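Local coordinates for aminotransferase, class V family protein (PDB 5F8V), which probably catalyses the pyridoxal-phosphate-dependent exchange of an amino group between O-phospho-L-serine and 2-oxoglutarate in the second step of L-serine biosynthesis, at residues 22-27 with 251-256; 30-35 with 48-53; 97-102 with 124-129; 151-156 with 172-177. One frame throughout, in Å; residues are numbered along the deposited sequence.

Interaction 1. Residues 22-27 with 251-256; sequences ERAAAE and IYFANH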
loop_
_atom_site.group_PDB
_atom_site.type_symbol
_atom_site.label_atom_id
_atom_site.label_comp_id
_atom_site.label_asym_id
_atom_site.label_seq_id
_atom_site.Cartn_x
_atom_site.Cartn_y
_atom_site.Cartn_z
ATOM N N GLU A 22 21.421 3.224 -3.901
ATOM C CA GLU A 22 22.557 2.408 -4.355
ATOM C C GLU A 22 22.609 1.044 -3.663
ATOM O O GLU A 22 22.851 0.033 -4.319
ATOM C CB GLU A 22 23.874 3.161 -4.157
ATOM C CG GLU A 22 24.000 4.346 -5.101
ATOM C CD GLU A 22 25.176 5.255 -4.803
ATOM O OE1 GLU A 22 25.674 5.266 -3.653
ATOM O OE2 GLU A 22 25.584 5.980 -5.736
ATOM N N ARG A 23 22.382 1.027 -2.349
ATOM C CA ARG A 23 22.295 -0.220 -1.577
ATOM C C ARG A 23 21.172 -1.128 -2.106
ATOM O O ARG A 23 21.384 -2.323 -2.313
ATOM C CB ARG A 23 22.096 0.060 -0.076
ATOM C CG ARG A 23 23.345 0.576 0.635
ATOM C CD ARG A 23 23.034 1.336 1.929
ATOM N NE ARG A 23 24.221 2.022 2.459
ATOM C CZ ARG A 23 24.247 2.839 3.518
ATOM N NH1 ARG A 23 23.144 3.114 4.212
ATOM N NH2 ARG A 23 25.397 3.399 3.888
ATOM N N ALA A 24 19.996 -0.553 -2.348
ATOM C CA ALA A 24 18.852 -1.318 -2.871
ATOM C C ALA A 24 19.106 -1.913 -4.254
ATOM O O ALA A 24 18.767 -3.072 -4.509
ATOM C CB ALA A 24 17.605 -0.453 -2.900
ATOM N N ALA A 25 19.701 -1.124 -5.140
ATOM C CA ALA A 25 20.047 -1.598 -6.484
ATOM C C ALA A 25 21.107 -2.712 -6.463
ATOM O O ALA A 25 20.978 -3.703 -7.191
ATOM C CB ALA A 25 20.519 -0.441 -7.351
ATOM N N ALA A 26 22.130 -2.562 -5.621
ATOM C CA ALA A 26 23.220 -3.546 -5.535
ATOM C C ALA A 26 22.787 -4.949 -5.068
ATOM O O ALA A 26 23.390 -5.935 -5.472
ATOM C CB ALA A 26 24.343 -3.025 -4.648
ATOM N N GLU A 27 21.764 -5.035 -4.219
ATOM C CA GLU A 27 21.252 -6.332 -3.748
ATOM C C GLU A 27 19.886 -6.709 -4.364
ATOM O O GLU A 27 19.189 -7.580 -3.835
ATOM C CB GLU A 27 21.207 -6.345 -2.211
ATOM C CG GLU A 27 20.090 -5.527 -1.562
ATOM C CD GLU A 27 20.325 -5.223 -0.084
ATOM O OE1 GLU A 27 19.550 -4.425 0.477
ATOM O OE2 GLU A 27 21.271 -5.759 0.532
ATOM N N ILE A 251 8.803 -1.651 3.557
ATOM C CA ILE A 251 9.314 -1.811 4.918
ATOM C C ILE A 251 10.826 -1.994 4.894
ATOM O O ILE A 251 11.541 -1.334 5.647
ATOM C CB ILE A 251 8.622 -2.992 5.650
ATOM C CG1 ILE A 251 7.135 -2.673 5.871
ATOM C CG2 ILE A 251 9.287 -3.279 6.998
ATOM C CD1 ILE A 251 6.252 -3.898 5.973
ATOM N N TYR A 252 11.289 -2.900 4.037
ATOM C CA TYR A 252 12.720 -3.091 3.751
ATOM C C TYR A 252 13.415 -1.766 3.408
ATOM O O TYR A 252 14.495 -1.474 3.920
ATOM C CB TYR A 252 12.900 -4.116 2.604
ATOM C CG TYR A 252 14.129 -3.944 1.731
ATOM C CD1 TYR A 252 15.330 -4.564 2.053
ATOM C CD2 TYR A 252 14.078 -3.181 0.561
ATOM C CE1 TYR A 252 16.445 -4.421 1.248
ATOM C CE2 TYR A 252 15.195 -3.021 -0.243
ATOM C CZ TYR A 252 16.376 -3.641 0.102
ATOM O OH TYR A 252 17.478 -3.484 -0.705
ATOM N N PHE A 253 12.800 -0.980 2.529
ATOM C CA PHE A 253 13.399 0.277 2.102
ATOM C C PHE A 253 13.353 1.335 3.204
ATOM O O PHE A 253 14.308 2.082 3.389
ATOM C CB PHE A 253 12.776 0.803 0.809
ATOM C CG PHE A 253 13.650 1.797 0.102
ATOM C CD1 PHE A 253 13.416 3.163 0.216
ATOM C CD2 PHE A 253 14.745 1.367 -0.629
ATOM C CE1 PHE A 253 14.238 4.075 -0.429
ATOM C CE2 PHE A 253 15.577 2.274 -1.262
ATOM C CZ PHE A 253 15.323 3.629 -1.161
ATOM N N ALA A 254 12.255 1.377 3.946
ATOM C CA ALA A 254 12.170 2.204 5.137
ATOM C C ALA A 254 13.311 1.906 6.102
ATOM O O ALA A 254 13.955 2.826 6.604
ATOM C CB ALA A 254 10.830 2.001 5.826
ATOM N N ASN A 255 13.572 0.617 6.322
ATOM C CA ASN A 255 14.642 0.164 7.211
ATOM C C ASN A 255 16.021 0.643 6.762
ATOM O O ASN A 255 16.857 1.010 7.592
ATOM C CB ASN A 255 14.620 -1.367 7.351
ATOM C CG ASN A 255 15.490 -1.878 8.490
ATOM O OD1 ASN A 255 15.771 -1.168 9.455
ATOM N ND2 ASN A 255 15.902 -3.132 8.390
ATOM N N HIS A 256 16.253 0.647 5.454
ATOM C CA HIS A 256 17.496 1.191 4.908
ATOM C C HIS A 256 17.669 2.667 5.273
ATOM O O HIS A 256 18.755 3.081 5.667
ATOM C CB HIS A 256 17.585 0.992 3.390
ATOM C CG HIS A 256 18.267 -0.276 2.990
ATOM N ND1 HIS A 256 19.574 -0.552 3.329
ATOM C CD2 HIS A 256 17.839 -1.330 2.254
ATOM C CE1 HIS A 256 19.915 -1.730 2.836
ATOM N NE2 HIS A 256 18.881 -2.221 2.175
HETATM O O HOH W 1 20.971 1.904 4.322
HETATM O O HOH W 2 16.791 -4.438 -3.193
#

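Interaction 2. Residues 30-35 with 48-53; sequences NWRNSG and WMEEQK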
loop_
_atom_site.group_PDB
_atom_site.type_symbol
_atom_site.label_atom_id
_atom_site.label_comp_id
_atom_site.label_asym_id
_atom_site.label_seq_id
_atom_site.Cartn_x
_atom_site.Cartn_y
_atom_site.Cartn_z
ATOM N N ASN A 30 19.707 -10.426 -5.459
ATOM C CA ASN A 30 20.067 -11.352 -4.400
ATOM C C ASN A 30 20.229 -10.638 -3.068
ATOM O O ASN A 30 21.260 -10.002 -2.809
ATOM C CB ASN A 30 21.345 -12.114 -4.772
ATOM C CG ASN A 30 21.500 -13.403 -3.985
ATOM O OD1 ASN A 30 21.163 -13.464 -2.797
ATOM N ND2 ASN A 30 21.991 -14.449 -4.644
ATOM N N TRP A 31 19.205 -10.767 -2.224
ATOM C CA TRP A 31 19.141 -10.085 -0.936
ATOM C C TRP A 31 19.701 -10.974 0.176
ATOM O O TRP A 31 19.233 -12.097 0.370
ATOM C CB TRP A 31 17.697 -9.692 -0.635
ATOM C CG TRP A 31 17.505 -9.068 0.695
ATOM C CD1 TRP A 31 18.140 -7.969 1.186
ATOM C CD2 TRP A 31 16.604 -9.504 1.715
ATOM N NE1 TRP A 31 17.697 -7.696 2.455
ATOM C CE2 TRP A 31 16.750 -8.621 2.803
ATOM C CE3 TRP A 31 15.685 -10.558 1.814
ATOM C CZ2 TRP A 31 16.006 -8.759 3.984
ATOM C CZ3 TRP A 31 14.946 -10.696 2.989
ATOM C CH2 TRP A 31 15.111 -9.803 4.054
ATOM N N ARG A 32 20.687 -10.436 0.896
ATOM C CA ARG A 32 21.487 -11.137 1.916
ATOM C C ARG A 32 21.855 -12.591 1.586
ATOM O O ARG A 32 21.752 -13.481 2.431
ATOM C CB ARG A 32 20.855 -11.010 3.312
ATOM C CG ARG A 32 19.542 -11.764 3.514
ATOM C CD ARG A 32 19.397 -12.319 4.930
ATOM N NE ARG A 32 18.386 -11.616 5.721
ATOM C CZ ARG A 32 18.003 -11.965 6.951
ATOM N NH1 ARG A 32 18.543 -13.014 7.580
ATOM N NH2 ARG A 32 17.066 -11.251 7.561
ATOM N N ASN A 33 22.289 -12.806 0.347
ATOM C CA ASN A 33 22.758 -14.110 -0.122
ATOM C C ASN A 33 21.677 -15.218 -0.050
ATOM O O ASN A 33 21.997 -16.393 0.115
ATOM C CB ASN A 33 24.042 -14.497 0.656
ATOM C CG ASN A 33 25.112 -15.135 -0.224
ATOM O OD1 ASN A 33 25.151 -14.942 -1.445
ATOM N ND2 ASN A 33 26.009 -15.884 0.406
ATOM N N SER A 34 20.404 -14.829 -0.189
ATOM C CA SER A 34 19.267 -15.760 -0.099
ATOM C C SER A 34 18.990 -16.491 -1.410
ATOM O O SER A 34 18.322 -17.528 -1.413
ATOM C CB SER A 34 17.999 -15.012 0.311
ATOM O OG SER A 34 17.549 -14.154 -0.730
ATOM N N GLY A 35 19.494 -15.943 -2.512
ATOM C CA GLY A 35 19.187 -16.428 -3.846
ATOM C C GLY A 35 17.988 -15.750 -4.489
ATOM O O GLY A 35 17.597 -16.119 -5.599
ATOM N N TRP A 48 12.175 -12.837 5.922
ATOM C CA TRP A 48 11.316 -11.652 6.010
ATOM C C TRP A 48 10.939 -11.305 7.456
ATOM O O TRP A 48 11.014 -10.144 7.859
ATOM C CB TRP A 48 10.034 -11.733 5.154
ATOM C CG TRP A 48 9.289 -10.468 5.391
ATOM C CD1 TRP A 48 8.143 -10.300 6.121
ATOM C CD2 TRP A 48 9.747 -9.163 5.057
ATOM N NE1 TRP A 48 7.827 -8.967 6.207
ATOM C CE2 TRP A 48 8.800 -8.243 5.567
ATOM C CE3 TRP A 48 10.861 -8.675 4.353
ATOM C CZ2 TRP A 48 8.921 -6.866 5.374
ATOM C CZ3 TRP A 48 10.986 -7.305 4.169
ATOM C CH2 TRP A 48 10.017 -6.418 4.681
ATOM N N MET A 49 10.529 -12.306 8.229
ATOM C CA MET A 49 10.171 -12.075 9.628
ATOM C C MET A 49 11.290 -11.437 10.465
ATOM O O MET A 49 11.004 -10.674 11.377
ATOM C CB MET A 49 9.649 -13.366 10.267
ATOM C CG MET A 49 8.243 -13.708 9.788
ATOM S SD MET A 49 7.679 -15.333 10.315
ATOM C CE MET A 49 7.402 -15.089 12.067
ATOM N N GLU A 50 12.548 -11.738 10.149
ATOM C CA GLU A 50 13.694 -11.049 10.762
ATOM C C GLU A 50 13.801 -9.583 10.327
ATOM O O GLU A 50 14.028 -8.705 11.161
ATOM C CB GLU A 50 15.003 -11.767 10.425
ATOM C CG GLU A 50 15.211 -13.074 11.164
ATOM C CD GLU A 50 16.568 -13.701 10.869
ATOM O OE1 GLU A 50 16.925 -13.844 9.677
ATOM O OE2 GLU A 50 17.282 -14.056 11.832
ATOM N N GLU A 51 13.653 -9.327 9.024
ATOM C CA GLU A 51 13.752 -7.963 8.485
ATOM C C GLU A 51 12.712 -7.038 9.106
ATOM O O GLU A 51 13.029 -5.921 9.505
ATOM C CB GLU A 51 13.597 -7.967 6.958
ATOM C CG GLU A 51 13.638 -6.590 6.277
ATOM C CD GLU A 51 14.985 -5.881 6.358
ATOM O OE1 GLU A 51 15.996 -6.487 6.760
ATOM O OE2 GLU A 51 15.042 -4.696 5.991
ATOM N N GLN A 52 11.475 -7.508 9.181
ATOM C CA GLN A 52 10.389 -6.679 9.697
ATOM C C GLN A 52 10.513 -6.457 11.190
ATOM O O GLN A 52 10.246 -5.365 11.674
ATOM C CB GLN A 52 9.031 -7.279 9.374
ATOM C CG GLN A 52 7.890 -6.350 9.765
ATOM C CD GLN A 52 6.566 -6.767 9.175
ATOM O OE1 GLN A 52 6.482 -7.107 7.998
ATOM N NE2 GLN A 52 5.511 -6.703 9.980
ATOM N N LYS A 53 10.900 -7.508 11.907
ATOM C CA LYS A 53 11.226 -7.411 13.331
ATOM C C LYS A 53 12.303 -6.352 13.537
ATOM O O LYS A 53 12.123 -5.431 14.325
ATOM C CB LYS A 53 11.701 -8.773 13.859
ATOM C CG LYS A 53 11.944 -8.862 15.355
ATOM C CD LYS A 53 12.446 -10.265 15.713
ATOM C CE LYS A 53 13.242 -10.292 17.009
ATOM N NZ LYS A 53 14.114 -11.499 17.104
HETATM O O HOH W 3 17.110 -8.660 7.877
#

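Interaction 3. Residues 97-102 with 124-129; sequences DYLCTG and SVAGNP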
loop_
_atom_site.group_PDB
_atom_site.type_symbol
_atom_site.label_atom_id
_atom_site.label_comp_id
_atom_site.label_asym_id
_atom_site.label_seq_id
_atom_site.Cartn_x
_atom_site.Cartn_y
_atom_site.Cartn_z
ATOM N N ASP A 97 -12.340 16.003 18.763
ATOM C CA ASP A 97 -11.805 17.338 18.489
ATOM C C ASP A 97 -10.730 17.303 17.395
ATOM O O ASP A 97 -9.776 16.508 17.463
ATOM C CB ASP A 97 -11.265 17.971 19.777
ATOM C CG ASP A 97 -12.383 18.577 20.665
ATOM O OD1 ASP A 97 -13.470 18.915 20.150
ATOM O OD2 ASP A 97 -12.175 18.734 21.888
ATOM N N TYR A 98 -10.913 18.170 16.395
ATOM C CA TYR A 98 -9.977 18.364 15.284
ATOM C C TYR A 98 -9.526 19.820 15.261
ATOM O O TYR A 98 -10.359 20.719 15.186
ATOM C CB TYR A 98 -10.659 17.996 13.960
ATOM C CG TYR A 98 -10.745 16.501 13.735
ATOM C CD1 TYR A 98 -9.821 15.852 12.923
ATOM C CD2 TYR A 98 -11.732 15.729 14.356
ATOM C CE1 TYR A 98 -9.872 14.487 12.723
ATOM C CE2 TYR A 98 -11.791 14.349 14.161
ATOM C CZ TYR A 98 -10.857 13.737 13.342
ATOM O OH TYR A 98 -10.882 12.388 13.128
ATOM N N LEU A 99 -8.219 20.054 15.372
ATOM C CA LEU A 99 -7.657 21.392 15.164
ATOM C C LEU A 99 -7.174 21.446 13.720
ATOM O O LEU A 99 -6.263 20.705 13.338
ATOM C CB LEU A 99 -6.508 21.680 16.126
ATOM C CG LEU A 99 -5.759 23.008 15.901
ATOM C CD1 LEU A 99 -6.578 24.197 16.355
ATOM C CD2 LEU A 99 -4.402 23.000 16.590
ATOM N N CYS A 100 -7.782 22.324 12.932
ATOM C CA CYS A 100 -7.477 22.451 11.509
ATOM C C CYS A 100 -6.591 23.666 11.275
ATOM O O CYS A 100 -7.064 24.798 11.293
ATOM C CB CYS A 100 -8.774 22.553 10.705
ATOM S SG CYS A 100 -9.887 21.139 10.912
ATOM N N THR A 101 -5.295 23.426 11.089
ATOM C CA THR A 101 -4.330 24.496 10.849
ATOM C C THR A 101 -3.988 24.676 9.366
ATOM O O THR A 101 -3.297 25.620 9.003
ATOM C CB THR A 101 -3.028 24.239 11.620
ATOM O OG1 THR A 101 -2.503 22.957 11.253
ATOM C CG2 THR A 101 -3.283 24.288 13.133
ATOM N N GLY A 102 -4.451 23.762 8.522
ATOM C CA GLY A 102 -4.147 23.807 7.096
ATOM C C GLY A 102 -4.924 22.750 6.341
ATOM O O GLY A 102 -5.939 22.249 6.826
ATOM N N SER A 124 -14.695 21.119 15.075
ATOM C CA SER A 124 -13.526 21.889 14.670
ATOM C C SER A 124 -13.195 22.895 15.782
ATOM O O SER A 124 -14.011 23.761 16.092
ATOM C CB SER A 124 -13.787 22.612 13.353
ATOM O OG SER A 124 -12.646 23.352 12.959
ATOM N N VAL A 125 -11.995 22.771 16.346
ATOM C CA VAL A 125 -11.575 23.457 17.587
ATOM C C VAL A 125 -11.383 24.975 17.447
ATOM O O VAL A 125 -11.722 25.735 18.374
ATOM C CB VAL A 125 -10.269 22.803 18.131
ATOM C CG1 VAL A 125 -9.557 23.669 19.153
ATOM C CG2 VAL A 125 -10.574 21.439 18.735
ATOM N N ALA A 126 -10.820 25.398 16.316
ATOM C CA ALA A 126 -10.557 26.813 16.031
ATOM C C ALA A 126 -11.238 27.268 14.737
ATOM O O ALA A 126 -10.835 28.273 14.146
ATOM C CB ALA A 126 -9.051 27.056 15.948
ATOM N N GLY A 127 -12.271 26.543 14.309
ATOM C CA GLY A 127 -12.945 26.816 13.040
ATOM C C GLY A 127 -12.124 26.392 11.839
ATOM O O GLY A 127 -10.964 25.983 11.971
ATOM N N ASN A 128 -12.731 26.477 10.659
ATOM C CA ASN A 128 -12.022 26.169 9.421
ATOM C C ASN A 128 -10.920 27.210 9.204
ATOM O O ASN A 128 -11.131 28.390 9.470
ATOM C CB ASN A 128 -12.988 26.115 8.225
ATOM C CG ASN A 128 -13.948 24.929 8.292
ATOM O OD1 ASN A 128 -13.808 24.028 9.128
ATOM N ND2 ASN A 128 -14.935 24.924 7.406
ATOM N N PRO A 129 -9.725 26.772 8.765
ATOM C CA PRO A 129 -8.632 27.732 8.631
ATOM C C PRO A 129 -8.885 28.714 7.481
ATOM O O PRO A 129 -9.604 28.371 6.534
ATOM C CB PRO A 129 -7.429 26.844 8.317
ATOM C CG PRO A 129 -8.017 25.689 7.591
ATOM C CD PRO A 129 -9.349 25.444 8.247
HETATM O O HOH W 4 -10.135 23.908 13.829
HETATM O O HOH W 5 -8.000 27.271 12.220
#

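Interaction 4. Residues 151-156 with 172-177; sequences FYYCDN and APLIID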
loop_
_atom_site.group_PDB
_atom_site.type_symbol
_atom_site.label_atom_id
_atom_site.label_comp_id
_atom_site.label_asym_id
_atom_site.label_seq_id
_atom_site.Cartn_x
_atom_site.Cartn_y
_atom_site.Cartn_z
ATOM N N PHE A 151 -7.850 14.533 20.573
ATOM C CA PHE A 151 -7.562 15.830 19.982
ATOM C C PHE A 151 -6.668 15.549 18.774
ATOM O O PHE A 151 -5.512 15.152 18.935
ATOM C CB PHE A 151 -6.842 16.729 20.988
ATOM C CG PHE A 151 -6.541 18.109 20.475
ATOM C CD1 PHE A 151 -7.396 19.172 20.755
ATOM C CD2 PHE A 151 -5.392 18.353 19.723
ATOM C CE1 PHE A 151 -7.110 20.448 20.294
ATOM C CE2 PHE A 151 -5.106 19.618 19.254
ATOM C CZ PHE A 151 -5.967 20.673 19.541
ATOM N N TYR A 152 -7.216 15.725 17.576
ATOM C CA TYR A 152 -6.496 15.437 16.336
ATOM C C TYR A 152 -5.868 16.706 15.790
ATOM O O TYR A 152 -6.513 17.757 15.773
ATOM C CB TYR A 152 -7.440 14.839 15.293
ATOM C CG TYR A 152 -6.755 14.480 13.992
ATOM C CD1 TYR A 152 -6.427 15.464 13.048
ATOM C CD2 TYR A 152 -6.425 13.156 13.699
ATOM C CE1 TYR A 152 -5.785 15.140 11.869
ATOM C CE2 TYR A 152 -5.794 12.826 12.513
ATOM C CZ TYR A 152 -5.482 13.820 11.608
ATOM O OH TYR A 152 -4.858 13.497 10.445
ATOM N N TYR A 153 -4.621 16.605 15.327
ATOM C CA TYR A 153 -3.957 17.725 14.640
ATOM C C TYR A 153 -2.799 17.287 13.764
ATOM O O TYR A 153 -2.290 16.180 13.899
ATOM C CB TYR A 153 -3.478 18.784 15.636
ATOM C CG TYR A 153 -2.116 18.551 16.261
ATOM C CD1 TYR A 153 -1.948 17.648 17.306
ATOM C CD2 TYR A 153 -1.001 19.266 15.829
ATOM C CE1 TYR A 153 -0.698 17.447 17.895
ATOM C CE2 TYR A 153 0.239 19.079 16.414
ATOM C CZ TYR A 153 0.386 18.162 17.451
ATOM O OH TYR A 153 1.625 17.993 18.020
ATOM N N CYS A 154 -2.391 18.191 12.882
ATOM C CA CYS A 154 -1.291 17.962 11.950
ATOM C C CYS A 154 -0.057 18.707 12.438
ATOM O O CYS A 154 -0.052 19.942 12.530
ATOM C CB CYS A 154 -1.669 18.451 10.562
ATOM S SG CYS A 154 -0.440 18.042 9.325
ATOM N N ASP A 155 0.985 17.956 12.764
ATOM C CA ASP A 155 2.188 18.561 13.324
ATOM C C ASP A 155 2.907 19.455 12.311
ATOM O O ASP A 155 3.492 20.459 12.698
ATOM C CB ASP A 155 3.136 17.484 13.857
ATOM C CG ASP A 155 4.073 18.013 14.915
ATOM O OD1 ASP A 155 3.598 18.654 15.868
ATOM O OD2 ASP A 155 5.287 17.786 14.795
ATOM N N ASN A 156 2.855 19.096 11.027
ATOM C CA ASN A 156 3.462 19.908 9.968
ATOM C C ASN A 156 2.568 20.001 8.728
ATOM O O ASN A 156 2.379 19.012 8.015
ATOM C CB ASN A 156 4.848 19.358 9.599
ATOM C CG ASN A 156 5.543 20.209 8.554
ATOM O OD1 ASN A 156 5.980 21.327 8.832
ATOM N ND2 ASN A 156 5.589 19.713 7.326
ATOM N N ALA A 172 -7.619 15.693 26.276
ATOM C CA ALA A 172 -7.739 14.438 25.529
ATOM C C ALA A 172 -6.387 13.992 24.947
ATOM O O ALA A 172 -5.494 14.829 24.739
ATOM C CB ALA A 172 -8.784 14.560 24.431
ATOM N N PRO A 173 -6.225 12.674 24.707
ATOM C CA PRO A 173 -4.984 12.202 24.083
ATOM C C PRO A 173 -4.822 12.704 22.645
ATOM O O PRO A 173 -5.808 12.854 21.921
ATOM C CB PRO A 173 -5.109 10.670 24.128
ATOM C CG PRO A 173 -6.542 10.389 24.402
ATOM C CD PRO A 173 -7.062 11.558 25.181
ATOM N N LEU A 174 -3.583 12.972 22.260
ATOM C CA LEU A 174 -3.276 13.548 20.952
ATOM C C LEU A 174 -3.241 12.469 19.891
ATOM O O LEU A 174 -2.681 11.380 20.111
ATOM C CB LEU A 174 -1.919 14.249 20.980
ATOM C CG LEU A 174 -1.762 15.429 21.947
ATOM C CD1 LEU A 174 -0.287 15.766 22.104
ATOM C CD2 LEU A 174 -2.553 16.641 21.482
ATOM N N ILE A 175 -3.839 12.770 18.743
ATOM C CA ILE A 175 -3.651 11.967 17.542
ATOM C C ILE A 175 -3.024 12.889 16.503
ATOM O O ILE A 175 -3.650 13.870 16.098
ATOM C CB ILE A 175 -4.966 11.361 17.029
ATOM C CG1 ILE A 175 -5.530 10.412 18.099
ATOM C CG2 ILE A 175 -4.716 10.636 15.712
ATOM C CD1 ILE A 175 -6.712 9.581 17.683
ATOM N N ILE A 176 -1.801 12.561 16.083
ATOM C CA ILE A 176 -0.952 13.495 15.371
ATOM C C ILE A 176 -0.584 12.976 13.975
ATOM O O ILE A 176 0.003 11.890 13.836
ATOM C CB ILE A 176 0.341 13.819 16.166
ATOM C CG1 ILE A 176 0.032 14.019 17.661
ATOM C CG2 ILE A 176 1.030 15.035 15.574
ATOM C CD1 ILE A 176 1.188 14.513 18.502
ATOM N N ASP A 177 -0.928 13.753 12.949
ATOM C CA ASP A 177 -0.436 13.481 11.585
ATOM C C ASP A 177 0.947 14.095 11.453
ATOM O O ASP A 177 1.089 15.325 11.373
ATOM C CB ASP A 177 -1.388 14.041 10.524
ATOM C CG ASP A 177 -0.953 13.713 9.083
ATOM O OD1 ASP A 177 0.055 13.014 8.858
ATOM O OD2 ASP A 177 -1.647 14.166 8.165
HETATM O O HOH W 6 -4.141 15.547 8.869
HETATM O O HOH W 7 2.799 16.255 9.110
#

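Interaction 1. Residues 22-27 with 251-256
A single carboxylate oxygen of Glu27 takes two hydrogen bonds from the helix containing residues 251-256. Tyr252 donates its hydroxyl to the anti lone pair of that oxygen (OH to Glu27 OE1 2.6 Å). His256 comes in almost in line with the C-O bond and close to its own ring plane, with NE2 2.9 Å from Glu27 OE1 and 154° at the hydrogen. Both rings present their edges to the acid. Glu27 spans the distance because CG sits between the backbone N and the carbonyl carbon (chi1 74°) and the rest of the chain is extended. His256 CD2 sits above one face of the Tyr252 ring, displaced toward its rim.

Water adds two bridges. One molecule donates to Ala24 O and, at 2.8 Å, to Tyr252 OH, so this hydroxyl both gives and accepts. Another donates to His256 O and lies close to Arg23 NH1; the guanidinium is also held in salt bridges by Glu19 and Glu263.

The apolar part is small. Ala24 CB abuts the edge of the Phe253 ring, 3.8 Å from CE2, and Arg23 CB passes His256 CE1 at 4.1 Å. Met28 of the second subunit packs against Ala24.

The segment axes approach to 10.9 Å, a separation bridged by long side chains. The arrangement is a His-carboxylate hydrogen bond in a largely buried contact, formed just past a helix end and joining two helices near the dimer interface.

Interaction 2. Residues 30-35 with 48-53
The indole of Trp31 points its six-membered ring at the side chain of Glu51, and the two flat groups stand nearly perpendicular, their planes 88° apart. Glu51 OE1 lies at the indole edge, 3.6 Å from Trp31 CZ2, while higher up the same side chain Glu51 CB is 3.8 Å from Trp31 CH2. Glu51 crosses the indole edge at a slant, and the turn about its CB-CG bond (chi2 67°) brings OE1 back to that edge. OE2 goes to Asn255. Trp48 adds a looser contact, its CE3 being 4.4 Å from Trp31 CH2.

Arg32 and Glu50 meet at about a right angle, with guanidinium and carboxylate planes 32° apart. The salt bridge rests on Arg32 NH1, which is 2.8 Å from Glu50 OE1 and reaches it from the syn side, somewhat out of the carboxylate plane; NH2 adds a weak bond to the same oxygen. A water accepts weakly from Arg32 NH2 and donates to Glu51 OE1 at 2.7 Å, a tenuous link from the arginine to the second acid. Arg32 CG meanwhile rests over the centre of one face of the Trp31 indole.

What presents them is a type I' beta turn from Trp31 to Ser34, closed by Ser34 N and tightened by Ser34 OG, both bonded to Trp31 O. The contact is thus a tight turn docked by an indole and a surface salt bridge onto helix 46-63.

Interaction 3. Residues 97-102 with 124-129
Val125 lies against residues 97-99, its amide donating to Tyr98 O (N to O 2.9 Å) and its side chain spreading over Asp97 and Leu99, the neighbours of Tyr98. CB comes first, 3.6 Å from Tyr98 O. The two methyls then diverge. With CG1 anti to the backbone N (chi1 164°), that branch heads for Leu99 and stops 4.1 Å from its CD1. CG2 turns the other way; it stays close to Tyr98 O and reaches CB of Asp97 at 3.7 Å, the two side chains crossing at about a right angle. Leu99 CD1 also touches Ala126 CB, so the leucine tip is met by two successive residues, while Trp142 packs on both Leu99 and Val125.

Beyond this point the backbones part and water takes over. A molecule accepts from the amides of Cys100 and Ala126, donates to Gly127 O, and lies 2.7 Å from Ser124 OG. A second donates to Cys100 O and Gly127 O. Further along, the segments close again: Pro129 CD is 3.8 Å from Cys100 CB, and Pro129 CB lies 3.6 Å from Cys100 O.

Tyr98 and Ser124 form a parallel beta bridge, and the chain between them runs through helix 103-115, on which Phe109 packs against Cys100 and Ser124. The contact therefore joins the two strands of a beta-alpha-beta unit, 121-124 being an outer strand of the sheet within this chain.

Interaction 4. Residues 151-156 with 172-177
The carbonyl oxygen of Asp177 accepts from the amide of Asp155 (Asp177 O to Asp155 N 3.0 Å) and from a water that also donates to Asn156 O. The Asp155-Asp177 bond is the last of five backbone hydrogen bonds in a parallel ladder: Phe151 and Tyr153 each donate through N and accept through O, with Pro173, Ile175 and Asp177 as their partners. The bond from Ile175 N to Phe151 O is nearly straight, with 170° at the hydrogen.

On the face bearing Tyr153 and Ile176, the tyrosine ring and the isoleucine lie side by side. Ile176 CG2 makes a CH-pi contact, 4.0 Å from the Tyr153 ring centroid, and CG1 touches the ring at CE1 (3.5 Å). The first torsion of Tyr153 (chi1 86°) sets CG between the backbone N and the carbonyl carbon and brings the ring alongside. Its hydroxyl then donates to Asp155 OD1 (3.0 Å) from above the carboxylate plane; OD2 is held by Arg185 and Asn181.

On the opposite face, which carries Tyr152, Ile175 and Asp177, Tyr152 CD2 packs on Ile175 CG2 at 3.7 Å. The phenol extends beside Asp177, and a water 2.7 Å from Tyr152 OH donates to Asp177 OD2. The same carboxylate accepts from Ser179 through OD1.

The two strands lie side by side inside the mixed sheet of this class V aminotransferase, between strands 95-98 and 193-199. Helix 78-89 covers the Tyr152, Ile175 and Asp177 face through Phe82, Ile85 and Phe89, and helix 103-115 reaches Tyr152 and Cys154.

In the fold
The contacts form two pairs, each with centres 11 Å apart. Interactions 1 and 2 join through helix 248-263: Asn255 ND2 probably bonds Glu51 OE2 (3.0 Å), and the Tyr252 and Trp31 rings meet edge-to-face. Both lie at the second subunit. Interactions 3 and 4 are consecutive in one sheet, where Asp97 O lies 2.7 Å from Tyr152 N and Leu99 N 2.9 Å from Tyr152 O. The cofactor belongs with interaction 4: Asp177 OD2 lies close to N1 of the pyridoxal-phosphate-modified Lys202, the position of the pyridine-binding aspartate in related enzymes. Interaction 1 lies well away from interaction 4, with centres about 31 Å and nearest atoms about 16 Å apart.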